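Fucolectin-related protein (Streptococcus pneumoniae, PDB 2WMF) probably hydrolyses host blood-group carbohydrate antigens as a family 98 glycoside hydrolase of a pathogenic bacterium. Local coordinates at residues 144-149 and 175-180; 165-170 and 201-206; 419-424 and 442-447; 460-465 and 529-534. All coordinates share one frame; numbering follows the deposited sequence.

Interaction 1. Residues 144-149 and 175-180; sequences KGVLNI and AHFIWH
Asn-148 and Trp-179 lie alongside each other, the amide turned 20° from the indole plane. ND2 of Asn-148 rides over one indole face, 3.3 Å from Trp-179 CE2, and CB of Asn-148 makes a CH-pi contact over the five-membered ring. With CG of Asn-148 anti to the backbone N (chi1 179°), the amide is laid along the indole; Asn-151 then takes its OD1, and Asp-181 takes the indole NE1. On this face, CG2 of Val-146 meets CD1 of Phe-177 at 3.5 Å. The other face carries Leu-147, whose CD2 touches CG2 of Ile-178 at 3.7 Å; Leu-147 CD2 also lies 3.6 Å from His-180 CD2, at the imidazole edge. These are neighbouring strands of a (beta/alpha)8 barrel, joined by the beta-alpha-beta crossover through helix 159-172, which packs on Phe-177 and Trp-179. Five backbone hydrogen bonds make the parallel ladder, from His-176 N to Lys-144 O (3.1 Å) up to His-180 N to Asn-148 O (2.8 Å). CA-H...O contacts run beside these bonds, among them Gly-145 CA to His-176 O and Leu-147 CA to Ile-178 O. One water donates to Lys-144 O at 2.7 Å and lies in the imidazole plane of His-176, hydrogen-bonded to ND1.

Interaction 2. Residues 165-170 and 201-206; sequences KYLEVC and QKYHKN
Tyr-203 reaches across to helix 159-172 and lays its ring against the backbone and aliphatic part of Glu-168. CA of Glu-168 stands over one ring face, and CB is 3.9 Å from CE2 of Tyr-203. The other face is taken by CB of Lys-202, from the tyrosine's own helix, so the ring is sandwiched between the two helices. Further out, Glu-168 runs extended past the phenol: its CG comes to 3.8 Å from Tyr-203 OH, with the carboxylate plane 23° from that of the ring.

The apolar part centres on Leu-167. Its CG packs on CB of Tyr-203 at 3.7 Å, while the branch CD1 reaches CB of Asn-206 at 3.8 Å; chi1 of 173° swings the isobutyl group into the groove between these two residues. Leu-167 also rests on Phe-177 of the strand beneath.

Two polar contacts hold each segment's own shape. Lys-165 NZ forms a weak salt bridge with Glu-168 OE1 (3.4 Å). At the start of the 3-10 segment 204-206, His-204 ND1 donates to Gln-201 O at 3.2 Å, approaching from well above the carbonyl plane.

Helices 159-172 and 194-203 precede barrel strands 176-180 and 207-212 respectively, and their side-by-side packing belongs to the outer helical layer of a (beta/alpha)8 barrel.

Interaction 3. Residues 419-424 and 442-447; sequences EGDGYA and KNQQVM
Glu-419 pairs with Met-447 through two nearly straight backbone hydrogen bonds, Glu-419 N to Met-447 O (3.1 Å) and Met-447 N to Glu-419 O (2.8 Å). Their side chains run alongside each other, and the bent methionine brings CE to 3.8 Å from CG of Glu-419. Gly-420 and Val-446 form the next, non-hydrogen-bonded pair, where CA of Gly-420 makes a CA-H...O contact with Gln-445 O. Asp-421 then replaces a backbone carbonyl with its carboxylate: chi1 of 57° turns OD1 back to accept from Gln-445 N at 2.9 Å, nearly straight. Gln-445 O in turn receives Gly-422 N at 3.2 Å and, weakly, Asp-421 N. CA of Gly-422 lies against CG1 of Val-446 (3.5 Å) and OE1 of Gln-444, an oxygen that also accepts from Ser-436 N. Strand 419-420 forms one edge of a six-stranded antiparallel sheet, with 444-449 between it and 457-462; past Gly-422 the chain leaves for the second sheet, where Tyr-423 stacks on Tyr-434.

Interaction 4. Residues 460-465 and 529-534; sequences LDLTPH and RTTTLT
The guanidinium of Arg-529 is met at its edge by Thr-463 OG1 and the carbonyl oxygens of Pro-464 and His-465. NE donates to OG1 of Thr-463 at 2.9 Å, the hydroxyl oxygen tilted 27° from the guanidinium plane, and NH1 donates to Pro-464 O, also at 2.9 Å. A bend at chi3 (-57°) brings the guanidinium edge up to the 463-465 segment, and Asn-483 O gives NH1 a further partner. The His-465 imidazole carries CB of Pro-464 over one face, offset toward the rim.

Asp-461 and Thr-532 form a hydrogen-bonded antiparallel pair, Asp-461 N to Thr-532 O at 3.0 Å and Thr-532 N to Asp-461 O at 3.2 Å. On their face a water donates to Asp-461 OD2 and Thr-530 O and accepts from Thr-532 OG1, while Asp-461 OD1 accepts from Gln-445 NE2 and Asn-443 ND2. Where the strands part, a second water accepts from Thr-463 N and donates to Thr-530 O. On the opposite face CD2 of Leu-460 meets CD1 of Leu-533 at 3.5 Å.

Strands 457-462 and 529-536 are the middle pair of their six-stranded sheet, flanked by 444-449 and 566-573; Leu-460 and Leu-533 pack on Ile-433 and Ile-479 of the second sheet.

Overall arrangement
From the N terminus, interactions 1 and 2 come first, and they cross: strand 144-149, helix segment 165-170, strand 175-180 and segment 201-206 alternate. Interaction 1 closes a beta-alpha-beta loop and interaction 2 joins helices 159-172 and 194-203 on the outside of the barrel; the two touch through Phe-177 N and Asn-206 O, tying barrel wall to helical layer. Later, on the opposite side of the chain's centre and in the C-terminal region, interaction 3 closes the loop 419-447, and interaction 4 follows in series, spanning 460 to 534. Both reach one antiparallel sheet, where strands 444-449 and 457-462 are neighbours, and meet where Gln-445 NE2 reaches Asp-461 OD1. The centres of interactions 1 and 3 are about 38 Å apart.

Interaction 1. Residues 144-149 and 175-180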
loop_
_atom_site.group_PDB
_atom_site.type_symbol
_atom_site.label_atom_id
_atom_site.label_comp_id
_atom_site.label_asym_id
_atom_site.label_seq_id
_atom_site.Cartn_x
_atom_site.Cartn_y
_atom_site.Cartn_z
ATOM N N LYS A 144 19.851 -7.046 -2.257
ATOM C CA LYS A 144 18.726 -7.729 -2.881
ATOM C C LYS A 144 18.167 -7.021 -4.100
ATOM O O LYS A 144 17.421 -7.618 -4.869
ATOM C CB LYS A 144 17.586 -7.969 -1.854
ATOM C CG LYS A 144 18.026 -8.722 -0.597
ATOM C CD LYS A 144 18.578 -10.100 -0.999
ATOM C CE LYS A 144 18.727 -10.999 0.185
ATOM N NZ LYS A 144 19.511 -10.334 1.127
ATOM N N GLY A 145 18.588 -5.789 -4.341
ATOM C CA GLY A 145 18.075 -5.016 -5.461
ATOM C C GLY A 145 18.190 -3.532 -5.232
ATOM O O GLY A 145 18.862 -3.062 -4.302
ATOM N N VAL A 146 17.501 -2.787 -6.098
ATOM C CA VAL A 146 17.585 -1.328 -6.091
ATOM C C VAL A 146 16.200 -0.724 -6.369
ATOM O O VAL A 146 15.332 -1.394 -6.911
ATOM C CB VAL A 146 18.607 -0.780 -7.104
ATOM C CG1 VAL A 146 19.992 -1.323 -6.753
ATOM C CG2 VAL A 146 18.233 -1.098 -8.568
ATOM N N LEU A 147 16.061 0.555 -6.041
ATOM C CA LEU A 147 14.821 1.303 -6.207
ATOM C C LEU A 147 15.026 2.579 -7.026
ATOM O O LEU A 147 16.065 3.258 -6.906
ATOM C CB LEU A 147 14.258 1.707 -4.868
ATOM C CG LEU A 147 13.782 0.568 -3.963
ATOM C CD1 LEU A 147 14.594 0.488 -2.676
ATOM C CD2 LEU A 147 12.255 0.709 -3.721
ATOM N N ASN A 148 14.013 2.854 -7.860
ATOM C CA ASN A 148 13.821 4.128 -8.510
ATOM C C ASN A 148 12.520 4.670 -7.916
ATOM O O ASN A 148 11.478 4.000 -7.975
ATOM C CB ASN A 148 13.657 3.905 -10.004
ATOM C CG ASN A 148 13.427 5.181 -10.800
ATOM O OD1 ASN A 148 13.356 6.274 -10.240
ATOM N ND2 ASN A 148 13.331 5.043 -12.128
ATOM N N ILE A 149 12.576 5.871 -7.369
ATOM C CA ILE A 149 11.435 6.451 -6.658
ATOM C C ILE A 149 11.174 7.875 -7.104
ATOM O O ILE A 149 12.072 8.689 -7.017
ATOM C CB ILE A 149 11.688 6.447 -5.103
ATOM C CG1 ILE A 149 11.946 5.037 -4.573
ATOM C CG2 ILE A 149 10.458 7.016 -4.345
ATOM C CD1 ILE A 149 12.190 4.956 -3.051
ATOM N N ALA A 175 18.310 -10.406 -8.672
ATOM C CA ALA A 175 17.853 -9.314 -7.854
ATOM C C ALA A 175 16.580 -8.675 -8.407
ATOM O O ALA A 175 16.110 -9.039 -9.507
ATOM C CB ALA A 175 18.971 -8.278 -7.728
ATOM N N HIS A 176 16.021 -7.730 -7.645
ATOM C CA HIS A 176 14.806 -6.994 -8.079
ATOM C C HIS A 176 15.071 -5.489 -8.267
ATOM O O HIS A 176 15.734 -4.861 -7.453
ATOM C CB HIS A 176 13.677 -7.164 -7.068
ATOM C CG HIS A 176 13.050 -8.526 -7.075
ATOM N ND1 HIS A 176 13.483 -9.562 -6.259
ATOM C CD2 HIS A 176 12.023 -9.017 -7.809
ATOM C CE1 HIS A 176 12.751 -10.637 -6.515
ATOM N NE2 HIS A 176 11.846 -10.329 -7.447
ATOM N N PHE A 177 14.500 -4.956 -9.335
ATOM C CA PHE A 177 14.433 -3.529 -9.600
ATOM C C PHE A 177 13.013 -3.114 -9.255
ATOM O O PHE A 177 12.039 -3.631 -9.827
ATOM C CB PHE A 177 14.733 -3.227 -11.071
ATOM C CG PHE A 177 14.812 -1.731 -11.410
ATOM C CD1 PHE A 177 15.997 -1.052 -11.263
ATOM C CD2 PHE A 177 13.666 -1.020 -11.787
ATOM C CE1 PHE A 177 16.106 0.305 -11.540
ATOM C CE2 PHE A 177 13.745 0.321 -12.082
ATOM C CZ PHE A 177 14.950 0.998 -11.941
ATOM N N ILE A 178 12.906 -2.176 -8.318
ATOM C CA ILE A 178 11.588 -1.732 -7.782
ATOM C C ILE A 178 11.399 -0.258 -8.135
ATOM O O ILE A 178 12.172 0.597 -7.682
ATOM C CB ILE A 178 11.460 -1.960 -6.267
ATOM C CG1 ILE A 178 11.726 -3.439 -5.936
ATOM C CG2 ILE A 178 10.046 -1.504 -5.746
ATOM C CD1 ILE A 178 11.546 -3.789 -4.480
ATOM N N TRP A 179 10.356 0.014 -8.927
ATOM C CA TRP A 179 10.078 1.376 -9.421
ATOM C C TRP A 179 8.766 1.923 -8.824
ATOM O O TRP A 179 7.706 1.437 -9.169
ATOM C CB TRP A 179 9.996 1.392 -10.967
ATOM C CG TRP A 179 10.020 2.766 -11.589
ATOM C CD1 TRP A 179 9.717 3.965 -10.986
ATOM C CD2 TRP A 179 10.349 3.076 -12.945
ATOM N NE1 TRP A 179 9.829 4.986 -11.884
ATOM C CE2 TRP A 179 10.203 4.473 -13.099
ATOM C CE3 TRP A 179 10.741 2.304 -14.055
ATOM C CZ2 TRP A 179 10.477 5.116 -14.314
ATOM C CZ3 TRP A 179 10.998 2.919 -15.246
ATOM C CH2 TRP A 179 10.858 4.322 -15.377
ATOM N N HIS A 180 8.861 2.903 -7.921
ATOM C CA HIS A 180 7.683 3.561 -7.333
ATOM C C HIS A 180 7.433 4.866 -8.077
ATOM O O HIS A 180 8.302 5.763 -8.144
ATOM C CB HIS A 180 7.920 3.915 -5.852
ATOM C CG HIS A 180 7.942 2.745 -4.913
ATOM N ND1 HIS A 180 6.802 2.073 -4.516
ATOM C CD2 HIS A 180 8.968 2.188 -4.226
ATOM C CE1 HIS A 180 7.132 1.130 -3.645
ATOM N NE2 HIS A 180 8.436 1.182 -3.438
HETATM O O HOH W 1 15.807 -9.764 -4.615
#

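Interaction 2. Residues 165-170 and 201-206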
loop_
_atom_site.group_PDB
_atom_site.type_symbol
_atom_site.label_atom_id
_atom_site.label_comp_id
_atom_site.label_asym_id
_atom_site.label_seq_id
_atom_site.Cartn_x
_atom_site.Cartn_y
_atom_site.Cartn_z
ATOM N N LYS A 165 18.524 -0.574 -18.062
ATOM C CA LYS A 165 19.898 -1.080 -17.910
ATOM C C LYS A 165 20.094 -1.630 -16.505
ATOM O O LYS A 165 20.696 -2.697 -16.322
ATOM C CB LYS A 165 20.922 0.004 -18.195
ATOM C CG LYS A 165 22.349 -0.507 -18.125
ATOM C CD LYS A 165 22.758 -1.434 -19.310
ATOM C CE LYS A 165 23.812 -2.412 -18.878
ATOM N NZ LYS A 165 23.118 -3.428 -18.012
ATOM N N TYR A 166 19.603 -0.923 -15.498
ATOM C CA TYR A 166 19.740 -1.447 -14.136
ATOM C C TYR A 166 18.946 -2.745 -13.937
ATOM O O TYR A 166 19.429 -3.684 -13.261
ATOM C CB TYR A 166 19.299 -0.431 -13.100
ATOM C CG TYR A 166 20.182 0.804 -12.945
ATOM C CD1 TYR A 166 21.572 0.704 -12.688
ATOM C CD2 TYR A 166 19.615 2.060 -13.013
ATOM C CE1 TYR A 166 22.340 1.854 -12.522
ATOM C CE2 TYR A 166 20.346 3.182 -12.823
ATOM C CZ TYR A 166 21.713 3.102 -12.595
ATOM O OH TYR A 166 22.412 4.279 -12.418
ATOM N N LEU A 167 17.763 -2.818 -14.544
ATOM C CA LEU A 167 16.956 -4.045 -14.488
ATOM C C LEU A 167 17.765 -5.248 -15.057
ATOM O O LEU A 167 17.718 -6.349 -14.512
ATOM C CB LEU A 167 15.636 -3.817 -15.233
ATOM C CG LEU A 167 14.708 -5.032 -15.438
ATOM C CD1 LEU A 167 14.312 -5.702 -14.103
ATOM C CD2 LEU A 167 13.467 -4.576 -16.272
ATOM N N GLU A 168 18.447 -5.040 -16.183
ATOM C CA GLU A 168 19.302 -6.085 -16.780
ATOM C C GLU A 168 20.380 -6.557 -15.800
ATOM O O GLU A 168 20.580 -7.755 -15.614
ATOM C CB GLU A 168 19.924 -5.537 -18.062
ATOM C CG GLU A 168 20.847 -6.487 -18.729
ATOM C CD GLU A 168 21.341 -5.964 -20.082
ATOM O OE1 GLU A 168 21.162 -4.771 -20.411
ATOM O OE2 GLU A 168 21.908 -6.778 -20.830
ATOM N N VAL A 169 21.024 -5.618 -15.118
ATOM C CA VAL A 169 22.021 -5.970 -14.095
ATOM C C VAL A 169 21.351 -6.783 -12.969
ATOM O O VAL A 169 21.889 -7.781 -12.492
ATOM C CB VAL A 169 22.737 -4.755 -13.477
ATOM C CG1 VAL A 169 23.777 -5.199 -12.404
ATOM C CG2 VAL A 169 23.475 -3.905 -14.528
ATOM N N CYS A 170 20.178 -6.336 -12.519
ATOM C CA CYS A 170 19.441 -7.076 -11.523
ATOM C C CYS A 170 19.194 -8.510 -11.965
ATOM O O CYS A 170 19.360 -9.432 -11.186
ATOM C CB CYS A 170 18.117 -6.365 -11.203
ATOM S SG CYS A 170 18.354 -4.840 -10.209
ATOM N N GLN A 201 9.602 -7.088 -20.966
ATOM C CA GLN A 201 9.233 -8.352 -21.563
ATOM C C GLN A 201 10.286 -9.442 -21.289
ATOM O O GLN A 201 9.943 -10.644 -21.130
ATOM C CB GLN A 201 9.066 -8.175 -23.068
ATOM C CG GLN A 201 7.840 -7.409 -23.452
ATOM C CD GLN A 201 7.750 -7.194 -24.944
ATOM O OE1 GLN A 201 8.471 -6.359 -25.525
ATOM N NE2 GLN A 201 6.859 -7.895 -25.560
ATOM N N LYS A 202 11.555 -9.056 -21.233
ATOM C CA LYS A 202 12.634 -10.036 -20.988
ATOM C C LYS A 202 12.777 -10.355 -19.499
ATOM O O LYS A 202 12.943 -11.512 -19.094
ATOM C CB LYS A 202 13.993 -9.507 -21.472
ATOM C CG LYS A 202 14.214 -9.358 -22.960
ATOM C CD LYS A 202 15.592 -8.741 -23.164
ATOM C CE LYS A 202 16.108 -8.877 -24.595
ATOM N NZ LYS A 202 16.548 -7.545 -25.178
ATOM N N TYR A 203 12.718 -9.309 -18.671
ATOM C CA TYR A 203 13.171 -9.398 -17.285
ATOM C C TYR A 203 12.049 -9.167 -16.290
ATOM O O TYR A 203 12.312 -8.767 -15.156
ATOM C CB TYR A 203 14.318 -8.402 -17.035
ATOM C CG TYR A 203 15.486 -8.552 -17.985
ATOM C CD1 TYR A 203 16.131 -9.779 -18.132
ATOM C CD2 TYR A 203 15.945 -7.464 -18.742
ATOM C CE1 TYR A 203 17.212 -9.924 -19.010
ATOM C CE2 TYR A 203 17.000 -7.612 -19.626
ATOM C CZ TYR A 203 17.631 -8.833 -19.749
ATOM O OH TYR A 203 18.709 -8.959 -20.639
ATOM N N HIS A 204 10.821 -9.437 -16.728
ATOM C CA HIS A 204 9.626 -9.301 -15.874
ATOM C C HIS A 204 9.819 -9.998 -14.495
ATOM O O HIS A 204 9.335 -9.508 -13.477
ATOM C CB HIS A 204 8.366 -9.796 -16.600
ATOM C CG HIS A 204 8.434 -11.231 -17.042
ATOM N ND1 HIS A 204 8.869 -11.628 -18.292
ATOM C CD2 HIS A 204 8.123 -12.368 -16.379
ATOM C CE1 HIS A 204 8.825 -12.957 -18.361
ATOM N NE2 HIS A 204 8.382 -13.424 -17.214
ATOM N N LYS A 205 10.503 -11.161 -14.448
ATOM C CA LYS A 205 10.760 -11.831 -13.153
ATOM C C LYS A 205 11.400 -10.905 -12.108
ATOM O O LYS A 205 11.106 -11.011 -10.902
ATOM C CB LYS A 205 11.638 -13.089 -13.337
ATOM C CG LYS A 205 11.625 -13.949 -12.125
ATOM C CD LYS A 205 12.248 -15.321 -12.233
ATOM C CE LYS A 205 11.903 -16.078 -10.861
ATOM N NZ LYS A 205 10.449 -16.518 -10.453
ATOM N N ASN A 206 12.276 -10.017 -12.562
ATOM C CA ASN A 206 13.109 -9.185 -11.673
ATOM C C ASN A 206 12.556 -7.787 -11.471
ATOM O O ASN A 206 13.177 -6.988 -10.783
ATOM C CB ASN A 206 14.516 -9.068 -12.254
ATOM C CG ASN A 206 15.156 -10.430 -12.494
ATOM O OD1 ASN A 206 15.841 -10.994 -11.616
ATOM N ND2 ASN A 206 14.963 -10.942 -13.682
#

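Interaction 3. Residues 419-424 and 442-447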
loop_
_atom_site.group_PDB
_atom_site.type_symbol
_atom_site.label_atom_id
_atom_site.label_comp_id
_atom_site.label_asym_id
_atom_site.label_seq_id
_atom_site.Cartn_x
_atom_site.Cartn_y
_atom_site.Cartn_z
ATOM N N GLU A 419 -25.554 -4.588 -0.063
ATOM C CA GLU A 419 -26.308 -3.361 0.134
ATOM C C GLU A 419 -25.622 -2.482 1.174
ATOM O O GLU A 419 -24.873 -2.958 2.036
ATOM C CB GLU A 419 -27.733 -3.682 0.613
ATOM C CG GLU A 419 -28.543 -4.496 -0.382
ATOM C CD GLU A 419 -28.905 -3.707 -1.626
ATOM O OE1 GLU A 419 -28.886 -2.473 -1.608
ATOM O OE2 GLU A 419 -29.221 -4.339 -2.662
ATOM N N GLY A 420 -25.903 -1.186 1.105
ATOM C CA GLY A 420 -25.330 -0.210 2.028
ATOM C C GLY A 420 -24.410 0.771 1.323
ATOM O O GLY A 420 -24.338 0.818 0.106
ATOM N N ASP A 421 -23.782 1.623 2.132
ATOM C CA ASP A 421 -22.917 2.690 1.644
ATOM C C ASP A 421 -21.425 2.531 1.988
ATOM O O ASP A 421 -20.661 3.416 1.609
ATOM C CB ASP A 421 -23.394 4.089 2.068
ATOM C CG ASP A 421 -23.539 4.284 3.584
ATOM O OD1 ASP A 421 -23.211 3.378 4.378
ATOM O OD2 ASP A 421 -23.997 5.411 3.989
ATOM N N GLY A 422 -21.044 1.450 2.682
ATOM C CA GLY A 422 -19.644 1.101 2.903
ATOM C C GLY A 422 -18.987 0.512 1.669
ATOM O O GLY A 422 -19.654 0.211 0.642
ATOM N N TYR A 423 -17.674 0.308 1.781
ATOM C CA TYR A 423 -16.886 -0.385 0.772
ATOM C C TYR A 423 -16.858 -1.870 1.143
ATOM O O TYR A 423 -16.485 -2.239 2.267
ATOM C CB TYR A 423 -15.469 0.140 0.722
ATOM C CG TYR A 423 -14.521 -0.722 -0.080
ATOM C CD1 TYR A 423 -14.404 -0.595 -1.461
ATOM C CD2 TYR A 423 -13.750 -1.685 0.552
ATOM C CE1 TYR A 423 -13.507 -1.361 -2.212
ATOM C CE2 TYR A 423 -12.850 -2.485 -0.169
ATOM C CZ TYR A 423 -12.746 -2.334 -1.570
ATOM O OH TYR A 423 -11.819 -3.125 -2.250
ATOM N N ALA A 424 -17.252 -2.715 0.202
ATOM C CA ALA A 424 -17.079 -4.176 0.355
ATOM C C ALA A 424 -16.730 -4.814 -0.977
ATOM O O ALA A 424 -17.303 -4.474 -2.008
ATOM C CB ALA A 424 -18.314 -4.863 0.969
ATOM N N LYS A 442 -18.294 10.188 9.706
ATOM C CA LYS A 442 -19.614 9.624 9.438
ATOM C C LYS A 442 -19.511 8.113 9.266
ATOM O O LYS A 442 -18.612 7.629 8.600
ATOM C CB LYS A 442 -20.283 10.252 8.199
ATOM C CG LYS A 442 -20.630 11.740 8.378
ATOM C CD LYS A 442 -21.839 12.006 9.301
ATOM C CE LYS A 442 -21.851 13.442 9.803
ATOM N NZ LYS A 442 -22.995 13.659 10.771
ATOM N N ASN A 443 -20.405 7.399 9.912
ATOM C CA ASN A 443 -20.424 5.932 9.833
ATOM C C ASN A 443 -21.002 5.446 8.524
ATOM O O ASN A 443 -21.773 6.144 7.876
ATOM C CB ASN A 443 -21.285 5.326 10.950
ATOM C CG ASN A 443 -20.589 5.306 12.308
ATOM O OD1 ASN A 443 -19.709 6.123 12.594
ATOM N ND2 ASN A 443 -20.967 4.307 13.150
ATOM N N GLN A 444 -20.602 4.227 8.135
ATOM C CA GLN A 444 -21.171 3.539 6.985
ATOM C C GLN A 444 -21.609 2.147 7.396
ATOM O O GLN A 444 -21.056 1.546 8.328
ATOM C CB GLN A 444 -20.194 3.513 5.812
ATOM C CG GLN A 444 -19.849 4.897 5.283
ATOM C CD GLN A 444 -18.780 4.889 4.171
ATOM O OE1 GLN A 444 -18.056 3.904 4.008
ATOM N NE2 GLN A 444 -18.651 6.010 3.445
ATOM N N GLN A 445 -22.563 1.629 6.630
ATOM C CA GLN A 445 -23.126 0.318 6.886
ATOM C C GLN A 445 -23.052 -0.532 5.623
ATOM O O GLN A 445 -23.153 -0.022 4.507
ATOM C CB GLN A 445 -24.585 0.420 7.360
ATOM C CG GLN A 445 -24.786 1.251 8.616
ATOM C CD GLN A 445 -24.703 2.758 8.392
ATOM O OE1 GLN A 445 -25.262 3.279 7.429
ATOM N NE2 GLN A 445 -24.052 3.475 9.337
ATOM N N VAL A 446 -22.851 -1.841 5.841
ATOM C CA VAL A 446 -22.988 -2.817 4.803
ATOM C C VAL A 446 -23.842 -3.961 5.304
ATOM O O VAL A 446 -23.791 -4.328 6.482
ATOM C CB VAL A 446 -21.612 -3.332 4.281
ATOM C CG1 VAL A 446 -20.788 -2.165 3.642
ATOM C CG2 VAL A 446 -20.777 -4.056 5.315
ATOM N N MET A 447 -24.607 -4.501 4.362
ATOM C CA MET A 447 -25.339 -5.769 4.548
ATOM C C MET A 447 -24.813 -6.702 3.475
ATOM O O MET A 447 -24.983 -6.455 2.293
ATOM C CB MET A 447 -26.851 -5.567 4.382
ATOM C CG MET A 447 -27.637 -6.794 4.744
ATOM S SD MET A 447 -27.651 -8.166 3.586
ATOM C CE MET A 447 -28.146 -7.457 1.977
HETATM O O HOH W 2 -24.364 5.627 6.521
#

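Interaction 4. Residues 460-465 and 529-534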
loop_
_atom_site.group_PDB
_atom_site.type_symbol
_atom_site.label_atom_id
_atom_site.label_comp_id
_atom_site.label_asym_id
_atom_site.label_seq_id
_atom_site.Cartn_x
_atom_site.Cartn_y
_atom_site.Cartn_z
ATOM N N LEU A 460 -22.570 -4.879 9.094
ATOM C CA LEU A 460 -21.605 -4.119 9.881
ATOM C C LEU A 460 -21.969 -2.633 9.870
ATOM O O LEU A 460 -22.360 -2.078 8.804
ATOM C CB LEU A 460 -20.155 -4.267 9.342
ATOM C CG LEU A 460 -19.499 -5.622 9.577
ATOM C CD1 LEU A 460 -18.315 -5.814 8.623
ATOM C CD2 LEU A 460 -18.987 -5.614 11.023
ATOM N N ASP A 461 -21.812 -2.012 11.040
ATOM C CA ASP A 461 -21.849 -0.567 11.205
ATOM C C ASP A 461 -20.444 -0.193 11.611
ATOM O O ASP A 461 -19.922 -0.690 12.627
ATOM C CB ASP A 461 -22.903 -0.145 12.235
ATOM C CG ASP A 461 -23.057 1.359 12.362
ATOM O OD1 ASP A 461 -22.663 2.106 11.471
ATOM O OD2 ASP A 461 -23.617 1.787 13.410
ATOM N N LEU A 462 -19.846 0.686 10.779
ATOM C CA LEU A 462 -18.422 0.971 10.823
ATOM C C LEU A 462 -18.172 2.475 10.979
ATOM O O LEU A 462 -18.636 3.254 10.183
ATOM C CB LEU A 462 -17.745 0.585 9.521
ATOM C CG LEU A 462 -17.962 -0.829 9.008
ATOM C CD1 LEU A 462 -17.949 -0.898 7.458
ATOM C CD2 LEU A 462 -16.936 -1.720 9.688
ATOM N N THR A 463 -17.418 2.851 11.992
ATOM C CA THR A 463 -16.973 4.222 12.102
ATOM C C THR A 463 -15.846 4.465 11.114
ATOM O O THR A 463 -15.232 3.507 10.606
ATOM C CB THR A 463 -16.501 4.595 13.527
ATOM O OG1 THR A 463 -15.249 3.947 13.831
ATOM C CG2 THR A 463 -17.551 4.275 14.608
ATOM N N PRO A 464 -15.539 5.743 10.834
ATOM C CA PRO A 464 -14.387 5.987 10.003
ATOM C C PRO A 464 -13.099 5.307 10.475
ATOM O O PRO A 464 -12.875 5.141 11.663
ATOM C CB PRO A 464 -14.255 7.516 10.010
ATOM C CG PRO A 464 -15.688 8.021 10.204
ATOM C CD PRO A 464 -16.285 6.997 11.160
ATOM N N HIS A 465 -12.263 4.936 9.510
ATOM C CA HIS A 465 -10.942 4.339 9.786
ATOM C C HIS A 465 -11.122 2.985 10.509
ATOM O O HIS A 465 -10.414 2.647 11.478
ATOM C CB HIS A 465 -10.029 5.313 10.525
ATOM C CG HIS A 465 -10.111 6.685 9.946
ATOM N ND1 HIS A 465 -10.424 7.797 10.701
ATOM C CD2 HIS A 465 -9.989 7.106 8.667
ATOM C CE1 HIS A 465 -10.460 8.852 9.902
ATOM N NE2 HIS A 465 -10.222 8.460 8.660
ATOM N N ARG A 529 -14.275 3.213 19.857
ATOM C CA ARG A 529 -15.341 3.468 18.887
ATOM C C ARG A 529 -16.019 2.103 18.657
ATOM O O ARG A 529 -15.375 1.069 18.743
ATOM C CB ARG A 529 -14.770 3.997 17.535
ATOM C CG ARG A 529 -13.806 5.125 17.722
ATOM C CD ARG A 529 -13.521 5.877 16.441
ATOM N NE ARG A 529 -13.002 5.152 15.280
ATOM C CZ ARG A 529 -11.746 4.706 15.136
ATOM N NH1 ARG A 529 -11.372 4.188 13.980
ATOM N NH2 ARG A 529 -10.866 4.721 16.142
ATOM N N THR A 530 -17.290 2.127 18.291
ATOM C CA THR A 530 -18.090 0.913 18.234
ATOM C C THR A 530 -18.297 0.386 16.793
ATOM O O THR A 530 -18.709 1.131 15.878
ATOM C CB THR A 530 -19.482 1.156 18.836
ATOM O OG1 THR A 530 -19.313 1.605 20.193
ATOM C CG2 THR A 530 -20.285 -0.160 18.833
ATOM N N THR A 531 -18.008 -0.899 16.603
ATOM C CA THR A 531 -18.295 -1.647 15.401
ATOM C C THR A 531 -19.357 -2.646 15.811
ATOM O O THR A 531 -19.177 -3.367 16.776
ATOM C CB THR A 531 -17.062 -2.422 14.888
ATOM O OG1 THR A 531 -15.992 -1.515 14.631
ATOM C CG2 THR A 531 -17.418 -3.198 13.616
ATOM N N THR A 532 -20.482 -2.635 15.091
ATOM C CA THR A 532 -21.602 -3.531 15.424
ATOM C C THR A 532 -21.684 -4.568 14.303
ATOM O O THR A 532 -21.799 -4.211 13.100
ATOM C CB THR A 532 -22.916 -2.762 15.532
ATOM O OG1 THR A 532 -22.773 -1.706 16.495
ATOM C CG2 THR A 532 -24.066 -3.724 15.916
ATOM N N LEU A 533 -21.635 -5.839 14.702
ATOM C CA LEU A 533 -21.661 -6.970 13.768
ATOM C C LEU A 533 -22.935 -7.790 14.031
ATOM O O LEU A 533 -23.183 -8.192 15.170
ATOM C CB LEU A 533 -20.426 -7.831 14.013
ATOM C CG LEU A 533 -20.344 -9.117 13.205
ATOM C CD1 LEU A 533 -20.350 -8.790 11.747
ATOM C CD2 LEU A 533 -19.081 -9.944 13.666
ATOM N N THR A 534 -23.753 -7.996 12.998
ATOM C CA THR A 534 -25.016 -8.699 13.138
ATOM C C THR A 534 -25.063 -9.875 12.157
ATOM O O THR A 534 -24.884 -9.709 10.950
ATOM C CB THR A 534 -26.209 -7.773 12.866
ATOM O OG1 THR A 534 -26.081 -6.576 13.640
ATOM C CG2 THR A 534 -27.512 -8.435 13.261
HETATM O O HOH W 3 -21.720 0.532 15.497
HETATM O O HOH W 4 -16.553 0.921 13.947
#